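Local coordinates for protein CopN (Chlamydia pneumoniae, PDB 4NRH) that probably acts as a gatekeeper of type III secretion, binding the chaperone Scc3 in a complex that directs the secretion of translocator proteins, at residues D49-V54 with N91-Q96; I157-L162 with N191-L196; Y199-S204 with L273-S278; D211-E216 with V259-G264; K240-S245 with R287-A292. One frame throughout, in Å; residues are numbered along the deposited sequence.

In the fold
Contacts 1, 2 and 3 follow in series along an elongated, all-helical chain; contact 4 falls between the segments of contact 3, and those of contact 5 alternate with both. Contact 1, in the HrpJ-like region, has its centre about 36 Å from that of contact 2 and about 64 Å from that of contact 4. Contacts 2, 3 and 4 share the long helix 179-215, and contacts 2 and 3 touch where Ala-194 packs on Ser-277. In the third helical domain, Leu-273 of contact 3 meets Arg-287 of contact 5 in a probable hydrogen bond. Contacts 2, 3 and 5 bond to the chaperone chain; no other chain reaches contacts 1 and 4. The sodium site involves Ala-23, Asn-26 and Ile-29.

Contact 1 of 5, residues D49-V54 with N91-Q96; sequences DILALV and NTHTEQ
Thr-92, whose methyl group rests against Leu-51, receives the backbone N of Gln-96 on its carbonyl O at 2.8 Å, a regular helical bond of helix 80-97. From helix 47-57, which packs on that helix within the HrpJ-like domain, the work is done by Leu-51, which illustrates how one branched residue can bridge two neighbours. Its first torsion (chi1 -70°) aims CG at helix 80-97, and the fork there divides the two methyls between consecutive residues. CD1 comes to 3.9 Å from Thr-92 CG2, the two side chains meeting nearly at right angles. CD2 approaches His-93 CB at 3.9 Å and lies at the edge of the imidazole, near the ring plane.

The polar ends of both partners look elsewhere. Thr-92 OG1 is bonded to the carbonyl O of Gln-88, one turn back in its own helix, and His-93 NE2 to OE1 of Gln-64. Phe-97 meets the histidine ring as well. Since Thr-92 OG1 and His-93 NE2 find their partners in helix 80-97 and helix 61-74, what is left between these two segments is aliphatic: the leucine contributes dispersion and burial, while the direction of the histidine is probably set by Gln-64.

Contact 2 of 5, residues I157-L162 with N191-L196; sequences IVSSFL and NLQAVL
Gln-193 reaches across from helix 179-215 to Ser-159 on helix 152-172, its NE2 donating to OG at 3.0 Å. The bond is almost straight, with an N-H...O angle of 170°, and the hydroxyl oxygen lies exactly in the amide plane, so the donor N-H is aimed squarely at its acceptor. The conformations make this possible. Gln-193 leaves its helix with CG pointing away from the carbonyl carbon and then runs extended, carrying the amide out from the helix surface. Ser-159 adopts the rotamer in which OG sits between its backbone N and carbonyl carbon (chi1 69°). From there the hydroxyl also hydrogen-bonds to the carbonyl O of Ala-156, so OG accepts from the amide and donates to its own helix. The methylene of the glutamine adds packing, with CG 3.5 Å from Ser-159 OG.

Two flanking groups complete the patch. Leu-196 CD1 comes to 4.3 Å from the same hydroxyl, and Ser-160 OG, itself bonded to the carbonyl O of Ala-156, lies 3.7 Å from Gln-193 NE2. The other end of the amide is used too: OE1 accepts from the backbone N of Asp-24 of the chaperone chain. One side chain therefore joins a neighbouring helix to a partner protein, and these bonds together should fix its rotation.

The two short segments run antiparallel at 169°, their axes 10.2 Å apart, near the centre of the chain. Helix 122-133 packs against Phe-161 and Leu-162, while helix 139-149 meets Leu-192.

Contact 3 of 5, residues Y199-S204 with L273-S278; sequences YDYFES and LRQTSS
Tyr-201 on helix 179-215 packs against Gln-275 and Thr-276 in the loop that joins helices 259-272 and 284-301, a helix-to-loop contact within the third helical domain of the LcrE family. The first shell is carbon on carbon. CB of Gln-275 comes to 3.5 Å from Tyr-201 CE1, and its CG lies 3.7 Å from that same ring carbon, the two side chains being nearly perpendicular. With CG anti to its backbone N (chi1 178°), the tyrosine turns its ring toward the loop. Closer to the helix, Thr-276 CG2 stands 4.2 Å from Tyr-201 CB, so the loop touches the tyrosine at its root as well as along its ring. Leu-268, Ser-271 and Ala-272 of helix 259-272 complete the shell round the tyrosine.

Farther out, the threonine is held by its hydroxyl: OG1 bonds to the carbonyl O of Ala-272 of that helix and to OH of Tyr-233. Tyr-233 in turn meets Phe-202 edge-to-face, so the tyrosine that bonds the loop threonine, and so probably steadies it, also packs on the residue following Tyr-201. The next loop residue extends the network to the partner protein, Ser-277 OG bonding to Glu-23 of the chaperone chain. Within helix 179-215 the adjacent aromatics also meet: Tyr-201 CD2 sits 3.8 Å above the plane of the Phe-202 ring, displaced toward its rim.

Contact 4 of 5, residues D211-E216 with V259-G264; sequences DSLKAE and VDSVTG
The end of one helix set against the beginning of another is the element here: Leu-213, near the C-terminal end of helix 179-215, packs on Asp-260 and Ser-261, in the first turn of helix 259-272. The fork of the leucine presents both methyls to that turn. CD1 lies 3.8 Å from Ser-261 OG and CD2 lies 3.9 Å from the same oxygen, so the hydroxyl faces the fork of the side chain. That OG is also hydrogen-bonded within its own stretch of chain, and the leucine thus meets a satisfied hydroxyl. CD2 also comes to 3.9 Å from Asp-260 O. Ile-255 and Thr-220 pack on the leucine from other parts of the chain.

Farther out, Glu-216, which follows in a turn, brings its carboxylate near that of Asp-260, with OE1 4.3 Å from OD2. These like charges are exposed, so solvent probably screens them, and the nearby start of helix 259-272 would tend to ease the negative charge of the aspartate.

The side chain of Asp-258 accepts the backbone N-H of Ser-261. An aliphatic side chain laid on a helix start joins two helices of the LcrE third helical domain, an all-helical fold.

Contact 5 of 5, residues K240-S245 with R287-A292; sequences KFPTAS and RQQLGA
Pro-242 wedges its ring against Leu-290 and Gln-289, a short example of a loop closing over a helix: in the third helical domain of the LcrE family, the loop before helix 244-255 packs on helix 284-301. The tight part is aliphatic and buried: Pro-242 CB meets Leu-290 CD1 at 4.0 Å. The leucine turns CG directly away from its backbone N (chi1 -178°), bringing one methyl to the proline while Ile-236 and Ile-237 of helix 226-237 pack on the same side chain. Met-293 also touches the ring.

The solvent side is at Gln-289, which is partly exposed. Its CG is nearest, 4.0 Å from Pro-242 CG, and the side chain lies crosswise to the proline. Beyond CG it stays extended (chi2 169°), carrying the amide along the ring, to which it lies close as well.

Directly after the proline, Thr-243 N-caps helix 244-255, its OG1 bonding to the backbone N of Lys-246. On helix 284-301, Gln-288 binds the backbone of Val-39 and Asp-41 of the chaperone chain through its amide. The contact is mostly carbon on carbon, with no hydrogen bond between the segments: a ring without a backbone N-H lies just ahead of a helix start and probably helps to hold the chain there.

Contact 1 of 5, residues D49-V54 with N91-Q96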
# COMPACT_ATOMS: atom_id res chain seq x y z
N ASP A 49 -41.90 3.54 -25.27
CA ASP A 49 -42.86 3.57 -24.17
C ASP A 49 -42.27 2.94 -22.92
O ASP A 49 -42.44 3.45 -21.81
CB ASP A 49 -44.15 2.85 -24.56
CG ASP A 49 -44.94 3.59 -25.62
OD1 ASP A 49 -44.74 4.81 -25.77
OD2 ASP A 49 -45.78 2.95 -26.29
N ILE A 50 -41.59 1.81 -23.10
CA ILE A 50 -40.95 1.10 -22.01
C ILE A 50 -39.91 1.96 -21.30
O ILE A 50 -39.95 2.11 -20.08
CB ILE A 50 -40.28 -0.19 -22.50
CG1 ILE A 50 -41.33 -1.19 -23.00
CG2 ILE A 50 -39.43 -0.81 -21.40
CD1 ILE A 50 -40.76 -2.28 -23.88
N LEU A 51 -39.00 2.53 -22.07
CA LEU A 51 -37.93 3.36 -21.52
C LEU A 51 -38.48 4.56 -20.75
O LEU A 51 -38.02 4.86 -19.66
CB LEU A 51 -36.99 3.84 -22.62
CG LEU A 51 -36.10 2.77 -23.25
CD1 LEU A 51 -35.32 3.34 -24.43
CD2 LEU A 51 -35.16 2.19 -22.21
N ALA A 52 -39.49 5.21 -21.32
CA ALA A 52 -40.12 6.37 -20.68
C ALA A 52 -40.67 6.02 -19.30
O ALA A 52 -40.49 6.77 -18.34
CB ALA A 52 -41.23 6.92 -21.57
N LEU A 53 -41.34 4.88 -19.21
CA LEU A 53 -41.90 4.41 -17.95
C LEU A 53 -40.80 4.06 -16.94
O LEU A 53 -40.98 4.22 -15.74
CB LEU A 53 -42.80 3.19 -18.18
CG LEU A 53 -44.19 3.49 -18.75
CD1 LEU A 53 -44.90 2.20 -19.13
CD2 LEU A 53 -45.02 4.29 -17.76
N VAL A 54 -39.67 3.58 -17.45
CA VAL A 54 -38.54 3.22 -16.59
C VAL A 54 -37.90 4.44 -15.93
O VAL A 54 -37.67 4.44 -14.72
CB VAL A 54 -37.46 2.44 -17.38
CG1 VAL A 54 -36.21 2.26 -16.54
CG2 VAL A 54 -38.00 1.09 -17.82
N ASN A 91 -31.42 -2.89 -24.49
CA ASN A 91 -30.24 -2.65 -25.32
C ASN A 91 -30.01 -1.17 -25.59
O ASN A 91 -28.88 -0.69 -25.56
CB ASN A 91 -30.35 -3.41 -26.64
CG ASN A 91 -29.19 -3.11 -27.57
OD1 ASN A 91 -28.05 -3.49 -27.31
ND2 ASN A 91 -29.48 -2.42 -28.67
N THR A 92 -31.10 -0.45 -25.85
CA THR A 92 -31.02 0.99 -26.09
C THR A 92 -30.57 1.71 -24.82
O THR A 92 -29.74 2.63 -24.88
CB THR A 92 -32.38 1.56 -26.55
OG1 THR A 92 -32.78 0.91 -27.76
CG2 THR A 92 -32.28 3.06 -26.79
N HIS A 93 -31.11 1.29 -23.69
CA HIS A 93 -30.74 1.85 -22.39
C HIS A 93 -29.25 1.67 -22.11
O HIS A 93 -28.57 2.62 -21.72
CB HIS A 93 -31.56 1.19 -21.28
CG HIS A 93 -31.34 1.79 -19.93
ND1 HIS A 93 -30.38 1.34 -19.05
CD2 HIS A 93 -31.97 2.82 -19.30
CE1 HIS A 93 -30.42 2.05 -17.94
NE2 HIS A 93 -31.37 2.96 -18.06
N THR A 94 -28.76 0.45 -22.31
CA THR A 94 -27.35 0.15 -22.12
C THR A 94 -26.47 0.98 -23.06
O THR A 94 -25.41 1.45 -22.67
CB THR A 94 -27.07 -1.35 -22.34
OG1 THR A 94 -27.74 -2.12 -21.34
CG2 THR A 94 -25.58 -1.65 -22.29
N GLU A 95 -26.94 1.16 -24.29
CA GLU A 95 -26.21 1.95 -25.27
C GLU A 95 -26.18 3.42 -24.89
O GLU A 95 -25.15 4.09 -25.03
CB GLU A 95 -26.84 1.79 -26.66
CG GLU A 95 -26.34 0.59 -27.45
CD GLU A 95 -27.07 0.41 -28.76
OE1 GLU A 95 -27.35 1.43 -29.43
OE2 GLU A 95 -27.37 -0.75 -29.12
N GLN A 96 -27.31 3.92 -24.40
CA GLN A 96 -27.44 5.33 -24.04
C GLN A 96 -26.62 5.71 -22.80
O GLN A 96 -25.88 6.69 -22.82
CB GLN A 96 -28.92 5.67 -23.81
CG GLN A 96 -29.16 7.04 -23.20
CD GLN A 96 -30.62 7.31 -22.93
OE1 GLN A 96 -31.50 6.58 -23.41
NE2 GLN A 96 -30.90 8.35 -22.16

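Contact 2 of 5, residues I157-L162 with N191-L196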
# COMPACT_ATOMS: atom_id res chain seq x y z
N ILE A 157 -12.67 3.99 4.97
CA ILE A 157 -13.72 3.11 4.48
C ILE A 157 -13.98 3.35 3.00
O ILE A 157 -14.15 2.40 2.22
CB ILE A 157 -15.02 3.30 5.28
CG1 ILE A 157 -14.84 2.82 6.72
CG2 ILE A 157 -16.18 2.56 4.63
CD1 ILE A 157 -16.01 3.12 7.62
N VAL A 158 -14.01 4.62 2.61
CA VAL A 158 -14.22 5.00 1.21
C VAL A 158 -13.11 4.44 0.32
O VAL A 158 -13.37 3.94 -0.77
CB VAL A 158 -14.30 6.53 1.05
CG1 VAL A 158 -14.35 6.91 -0.42
CG2 VAL A 158 -15.50 7.09 1.80
N SER A 159 -11.88 4.52 0.80
CA SER A 159 -10.73 4.00 0.06
C SER A 159 -10.85 2.49 -0.12
O SER A 159 -10.48 1.95 -1.17
CB SER A 159 -9.42 4.34 0.78
OG SER A 159 -9.31 3.62 2.00
N SER A 160 -11.35 1.81 0.91
CA SER A 160 -11.55 0.36 0.85
C SER A 160 -12.64 -0.00 -0.16
O SER A 160 -12.54 -1.01 -0.86
CB SER A 160 -11.90 -0.19 2.23
OG SER A 160 -10.82 -0.02 3.13
N PHE A 161 -13.69 0.82 -0.22
CA PHE A 161 -14.75 0.63 -1.20
C PHE A 161 -14.19 0.73 -2.62
O PHE A 161 -14.54 -0.05 -3.50
CB PHE A 161 -15.87 1.65 -1.01
CG PHE A 161 -16.79 1.76 -2.20
CD1 PHE A 161 -17.65 0.72 -2.51
CD2 PHE A 161 -16.78 2.89 -3.00
CE1 PHE A 161 -18.50 0.82 -3.60
CE2 PHE A 161 -17.62 2.99 -4.09
CZ PHE A 161 -18.48 1.95 -4.39
N LEU A 162 -13.32 1.72 -2.83
CA LEU A 162 -12.69 1.94 -4.13
C LEU A 162 -11.85 0.73 -4.54
O LEU A 162 -11.89 0.30 -5.69
CB LEU A 162 -11.83 3.20 -4.10
CG LEU A 162 -12.57 4.53 -3.96
CD1 LEU A 162 -11.60 5.70 -3.97
CD2 LEU A 162 -13.61 4.69 -5.06
N ASN A 191 -1.43 3.87 -2.21
CA ASN A 191 -0.61 4.99 -1.76
C ASN A 191 -1.44 6.00 -0.98
O ASN A 191 -0.96 6.61 -0.03
CB ASN A 191 0.07 5.67 -2.95
CG ASN A 191 1.11 4.79 -3.62
OD1 ASN A 191 1.51 3.77 -3.07
ND2 ASN A 191 1.54 5.19 -4.81
N LEU A 192 -2.69 6.18 -1.40
CA LEU A 192 -3.63 7.05 -0.69
C LEU A 192 -3.87 6.54 0.72
O LEU A 192 -3.87 7.31 1.68
CB LEU A 192 -4.95 7.15 -1.45
CG LEU A 192 -6.07 7.92 -0.73
CD1 LEU A 192 -5.63 9.34 -0.42
CD2 LEU A 192 -7.35 7.91 -1.55
N GLN A 193 -4.09 5.23 0.84
CA GLN A 193 -4.34 4.61 2.14
C GLN A 193 -3.14 4.77 3.07
O GLN A 193 -3.31 4.90 4.28
CB GLN A 193 -4.68 3.13 1.97
CG GLN A 193 -5.99 2.87 1.24
CD GLN A 193 -6.39 1.41 1.26
OE1 GLN A 193 -5.57 0.52 1.05
NE2 GLN A 193 -7.67 1.15 1.53
N ALA A 194 -1.94 4.76 2.50
CA ALA A 194 -0.73 4.97 3.27
C ALA A 194 -0.67 6.41 3.78
O ALA A 194 -0.36 6.66 4.95
CB ALA A 194 0.50 4.66 2.43
N VAL A 195 -0.97 7.35 2.89
CA VAL A 195 -1.03 8.77 3.24
C VAL A 195 -2.05 9.04 4.34
O VAL A 195 -1.80 9.82 5.26
CB VAL A 195 -1.36 9.63 2.00
CG1 VAL A 195 -1.73 11.05 2.40
CG2 VAL A 195 -0.19 9.63 1.03
N LEU A 196 -3.19 8.36 4.26
CA LEU A 196 -4.26 8.53 5.24
C LEU A 196 -3.84 8.15 6.66
O LEU A 196 -4.35 8.71 7.63
CB LEU A 196 -5.49 7.70 4.84
CG LEU A 196 -6.32 8.23 3.68
CD1 LEU A 196 -7.43 7.26 3.32
CD2 LEU A 196 -6.90 9.60 4.03

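Contact 3 of 5, residues Y199-S204 with L273-S278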
# COMPACT_ATOMS: atom_id res chain seq x y z
N TYR A 199 -2.48 11.28 8.42
CA TYR A 199 -3.57 12.16 8.84
C TYR A 199 -4.29 11.58 10.05
O TYR A 199 -4.63 12.31 10.98
CB TYR A 199 -4.56 12.38 7.69
CG TYR A 199 -4.04 13.31 6.61
CD1 TYR A 199 -3.28 12.84 5.56
CD2 TYR A 199 -4.31 14.68 6.66
CE1 TYR A 199 -2.80 13.68 4.57
CE2 TYR A 199 -3.85 15.53 5.68
CZ TYR A 199 -3.09 15.03 4.64
OH TYR A 199 -2.63 15.89 3.67
N ASP A 200 -4.51 10.27 10.03
CA ASP A 200 -5.14 9.59 11.16
C ASP A 200 -4.28 9.70 12.41
O ASP A 200 -4.79 9.94 13.51
CB ASP A 200 -5.40 8.11 10.82
CG ASP A 200 -5.96 7.33 11.99
OD1 ASP A 200 -5.17 6.85 12.83
OD2 ASP A 200 -7.20 7.20 12.07
N TYR A 201 -2.98 9.52 12.24
CA TYR A 201 -2.04 9.59 13.35
C TYR A 201 -2.00 10.99 13.97
O TYR A 201 -2.14 11.14 15.18
CB TYR A 201 -0.64 9.18 12.90
CG TYR A 201 0.40 9.26 13.99
CD1 TYR A 201 0.39 8.36 15.05
CD2 TYR A 201 1.40 10.23 13.96
CE1 TYR A 201 1.34 8.43 16.05
CE2 TYR A 201 2.35 10.30 14.95
CZ TYR A 201 2.32 9.40 16.00
OH TYR A 201 3.27 9.46 16.99
N PHE A 202 -1.83 12.00 13.13
CA PHE A 202 -1.70 13.37 13.61
C PHE A 202 -3.01 13.93 14.16
O PHE A 202 -2.99 14.73 15.10
CB PHE A 202 -1.17 14.27 12.49
CG PHE A 202 0.25 13.98 12.11
CD1 PHE A 202 1.25 13.98 13.07
CD2 PHE A 202 0.59 13.70 10.80
CE1 PHE A 202 2.56 13.71 12.72
CE2 PHE A 202 1.90 13.43 10.45
CZ PHE A 202 2.88 13.44 11.41
N GLU A 203 -4.14 13.52 13.59
CA GLU A 203 -5.44 13.98 14.07
C GLU A 203 -5.64 13.64 15.54
O GLU A 203 -6.26 14.39 16.29
CB GLU A 203 -6.57 13.38 13.24
CG GLU A 203 -7.97 13.81 13.69
CD GLU A 203 -9.05 13.36 12.73
OE1 GLU A 203 -8.87 12.32 12.07
OE2 GLU A 203 -10.10 14.04 12.66
N SER A 204 -5.11 12.49 15.94
CA SER A 204 -5.19 12.05 17.33
C SER A 204 -4.13 12.71 18.21
O SER A 204 -4.43 13.19 19.31
CB SER A 204 -5.05 10.52 17.41
OG SER A 204 -4.62 10.11 18.69
N LEU A 273 7.36 7.75 12.47
CA LEU A 273 8.14 6.86 11.62
C LEU A 273 7.87 5.39 11.92
O LEU A 273 8.10 4.52 11.07
CB LEU A 273 9.63 7.15 11.76
CG LEU A 273 10.09 8.56 11.38
CD1 LEU A 273 11.54 8.77 11.75
CD2 LEU A 273 9.87 8.81 9.90
N ARG A 274 7.38 5.10 13.12
CA ARG A 274 7.04 3.74 13.49
C ARG A 274 5.53 3.53 13.64
O ARG A 274 5.08 2.43 13.93
CB ARG A 274 7.73 3.34 14.80
CG ARG A 274 7.18 4.03 16.03
CD ARG A 274 7.67 3.36 17.30
NE ARG A 274 7.48 4.21 18.48
CZ ARG A 274 6.38 4.20 19.22
NH1 ARG A 274 5.37 3.40 18.92
NH2 ARG A 274 6.29 5.00 20.28
N GLN A 275 4.76 4.60 13.44
CA GLN A 275 3.31 4.53 13.63
C GLN A 275 2.55 4.70 12.32
O GLN A 275 1.35 4.41 12.24
CB GLN A 275 2.85 5.58 14.64
CG GLN A 275 3.43 5.40 16.03
CD GLN A 275 2.85 4.19 16.74
OE1 GLN A 275 3.41 3.09 16.67
NE2 GLN A 275 1.74 4.38 17.44
N THR A 276 3.24 5.18 11.29
CA THR A 276 2.61 5.37 9.99
C THR A 276 3.04 4.27 9.02
O THR A 276 3.99 3.53 9.28
CB THR A 276 2.96 6.75 9.39
OG1 THR A 276 4.38 6.89 9.29
CG2 THR A 276 2.40 7.86 10.27
N SER A 277 2.32 4.16 7.91
CA SER A 277 2.51 3.07 6.95
C SER A 277 3.92 3.02 6.37
O SER A 277 4.50 4.05 6.03
CB SER A 277 1.49 3.19 5.82
OG SER A 277 1.74 2.22 4.81
N SER A 278 4.45 1.81 6.25
CA SER A 278 5.77 1.58 5.67
C SER A 278 5.79 1.98 4.19
O SER A 278 6.84 2.30 3.64
CB SER A 278 6.18 0.12 5.82
OG SER A 278 5.42 -0.72 4.98

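Contact 4 of 5, residues D211-E216 with V259-G264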
# COMPACT_ATOMS: atom_id res chain seq x y z
N ASP A 211 -2.64 20.39 23.98
CA ASP A 211 -3.10 20.41 25.36
C ASP A 211 -1.92 20.42 26.33
O ASP A 211 -1.95 21.09 27.36
CB ASP A 211 -4.02 19.22 25.64
CG ASP A 211 -5.37 19.35 24.97
OD1 ASP A 211 -5.83 20.49 24.77
OD2 ASP A 211 -5.97 18.30 24.64
N SER A 212 -0.89 19.65 25.99
CA SER A 212 0.32 19.59 26.80
C SER A 212 1.03 20.93 26.85
O SER A 212 1.43 21.40 27.92
CB SER A 212 1.27 18.51 26.27
OG SER A 212 2.44 18.44 27.05
N LEU A 213 1.18 21.56 25.69
CA LEU A 213 1.84 22.85 25.59
C LEU A 213 1.03 23.94 26.30
O LEU A 213 1.59 24.85 26.91
CB LEU A 213 2.08 23.23 24.13
CG LEU A 213 3.12 22.37 23.41
CD1 LEU A 213 3.07 22.59 21.91
CD2 LEU A 213 4.51 22.64 23.95
N LYS A 214 -0.29 23.85 26.19
CA LYS A 214 -1.17 24.80 26.85
C LYS A 214 -1.06 24.67 28.37
O LYS A 214 -1.10 25.66 29.10
CB LYS A 214 -2.62 24.61 26.40
CG LYS A 214 -3.58 25.64 26.97
CD LYS A 214 -4.96 25.54 26.35
CE LYS A 214 -5.74 24.37 26.93
NZ LYS A 214 -7.21 24.57 26.82
N ALA A 215 -0.93 23.42 28.83
CA ALA A 215 -0.86 23.12 30.25
C ALA A 215 0.35 23.76 30.94
O ALA A 215 0.32 24.00 32.15
CB ALA A 215 -0.84 21.61 30.46
N GLU A 216 1.39 24.05 30.17
CA GLU A 216 2.57 24.71 30.72
C GLU A 216 2.66 26.17 30.27
O GLU A 216 3.73 26.77 30.31
CB GLU A 216 3.84 23.96 30.33
CG GLU A 216 3.89 23.50 28.88
CD GLU A 216 5.18 22.77 28.54
OE1 GLU A 216 6.25 23.22 29.00
OE2 GLU A 216 5.12 21.75 27.83
N VAL A 259 11.03 26.50 22.12
CA VAL A 259 11.85 25.29 22.14
C VAL A 259 11.06 24.03 22.49
O VAL A 259 11.26 22.97 21.88
CB VAL A 259 13.05 25.44 23.11
CG1 VAL A 259 12.58 25.79 24.52
CG2 VAL A 259 13.91 24.18 23.11
N ASP A 260 10.15 24.13 23.45
CA ASP A 260 9.32 22.99 23.83
C ASP A 260 8.33 22.64 22.73
O ASP A 260 7.98 21.47 22.54
CB ASP A 260 8.57 23.28 25.14
CG ASP A 260 9.51 23.51 26.31
OD1 ASP A 260 10.13 22.54 26.78
OD2 ASP A 260 9.63 24.67 26.75
N SER A 261 7.87 23.66 22.01
CA SER A 261 6.95 23.46 20.90
C SER A 261 7.65 22.75 19.74
O SER A 261 7.12 21.78 19.19
CB SER A 261 6.38 24.80 20.43
OG SER A 261 5.63 25.42 21.46
N VAL A 262 8.82 23.25 19.38
CA VAL A 262 9.62 22.66 18.30
C VAL A 262 10.00 21.22 18.63
O VAL A 262 9.84 20.32 17.80
CB VAL A 262 10.89 23.49 18.04
CG1 VAL A 262 11.81 22.76 17.07
CG2 VAL A 262 10.54 24.86 17.51
N THR A 263 10.49 21.01 19.85
CA THR A 263 10.84 19.68 20.33
C THR A 263 9.65 18.73 20.28
O THR A 263 9.79 17.58 19.86
CB THR A 263 11.38 19.75 21.78
OG1 THR A 263 12.59 20.52 21.81
CG2 THR A 263 11.67 18.35 22.31
N GLY A 264 8.49 19.22 20.70
CA GLY A 264 7.28 18.42 20.72
C GLY A 264 6.89 17.91 19.34
O GLY A 264 6.51 16.74 19.19

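Contact 5 of 5, residues K240-S245 with R287-A292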
# COMPACT_ATOMS: atom_id res chain seq x y z
N LYS A 240 14.16 13.99 -0.62
CA LYS A 240 15.03 12.85 -0.84
C LYS A 240 16.44 13.03 -0.28
O LYS A 240 17.23 12.09 -0.23
CB LYS A 240 15.11 12.54 -2.34
CG LYS A 240 13.75 12.45 -3.02
CD LYS A 240 12.86 11.41 -2.35
CE LYS A 240 11.61 11.14 -3.18
NZ LYS A 240 10.79 12.36 -3.37
N PHE A 241 16.76 14.25 0.15
CA PHE A 241 18.03 14.53 0.81
C PHE A 241 17.83 15.31 2.11
O PHE A 241 18.15 16.50 2.17
CB PHE A 241 18.98 15.29 -0.11
CG PHE A 241 19.26 14.60 -1.41
CD1 PHE A 241 20.05 13.46 -1.44
CD2 PHE A 241 18.76 15.09 -2.60
CE1 PHE A 241 20.32 12.81 -2.63
CE2 PHE A 241 19.02 14.44 -3.79
CZ PHE A 241 19.80 13.30 -3.81
N PRO A 242 17.29 14.65 3.14
CA PRO A 242 16.96 15.32 4.40
C PRO A 242 18.19 15.79 5.18
O PRO A 242 19.19 15.07 5.25
CB PRO A 242 16.21 14.25 5.19
CG PRO A 242 16.74 12.96 4.66
CD PRO A 242 16.98 13.21 3.20
N THR A 243 18.11 16.98 5.75
CA THR A 243 19.12 17.48 6.67
C THR A 243 18.45 17.94 7.96
O THR A 243 17.26 18.22 7.97
CB THR A 243 19.94 18.64 6.07
OG1 THR A 243 19.09 19.77 5.87
CG2 THR A 243 20.57 18.23 4.75
N ALA A 244 19.22 18.00 9.04
CA ALA A 244 18.71 18.45 10.33
C ALA A 244 18.21 19.89 10.24
O ALA A 244 17.19 20.25 10.84
CB ALA A 244 19.77 18.32 11.40
N SER A 245 18.93 20.72 9.49
CA SER A 245 18.57 22.12 9.29
C SER A 245 17.21 22.28 8.63
O SER A 245 16.37 23.05 9.09
CB SER A 245 19.64 22.82 8.46
OG SER A 245 20.86 22.91 9.17
N ARG A 287 14.18 6.55 5.02
CA ARG A 287 13.47 6.43 6.29
C ARG A 287 14.47 6.45 7.45
O ARG A 287 14.29 7.19 8.41
CB ARG A 287 12.65 5.14 6.34
CG ARG A 287 12.08 4.85 7.71
CD ARG A 287 11.12 3.67 7.69
NE ARG A 287 10.48 3.48 8.99
CZ ARG A 287 10.97 2.70 9.95
NH1 ARG A 287 12.11 2.04 9.76
NH2 ARG A 287 10.33 2.58 11.11
N GLN A 288 15.50 5.63 7.34
CA GLN A 288 16.56 5.58 8.34
C GLN A 288 17.27 6.93 8.46
O GLN A 288 17.51 7.42 9.56
CB GLN A 288 17.57 4.49 7.99
CG GLN A 288 18.81 4.48 8.88
CD GLN A 288 19.68 3.27 8.65
OE1 GLN A 288 19.63 2.30 9.41
NE2 GLN A 288 20.49 3.31 7.59
N GLN A 289 17.61 7.52 7.32
CA GLN A 289 18.29 8.81 7.29
C GLN A 289 17.42 9.93 7.86
O GLN A 289 17.92 10.84 8.52
CB GLN A 289 18.71 9.17 5.86
CG GLN A 289 19.58 10.41 5.77
CD GLN A 289 20.20 10.59 4.40
OE1 GLN A 289 19.73 10.02 3.41
NE2 GLN A 289 21.25 11.40 4.33
N LEU A 290 16.11 9.85 7.63
CA LEU A 290 15.19 10.85 8.14
C LEU A 290 15.10 10.76 9.66
O LEU A 290 15.04 11.78 10.35
CB LEU A 290 13.80 10.70 7.52
CG LEU A 290 12.79 11.75 7.98
CD1 LEU A 290 13.38 13.13 7.79
CD2 LEU A 290 11.48 11.61 7.22
N GLY A 291 15.09 9.54 10.17
CA GLY A 291 15.12 9.30 11.61
C GLY A 291 16.34 9.94 12.23
O GLY A 291 16.25 10.58 13.28
N ALA A 292 17.49 9.75 11.58
CA ALA A 292 18.74 10.34 12.03
C ALA A 292 18.67 11.87 12.07
O ALA A 292 19.11 12.49 13.04
CB ALA A 292 19.88 9.89 11.13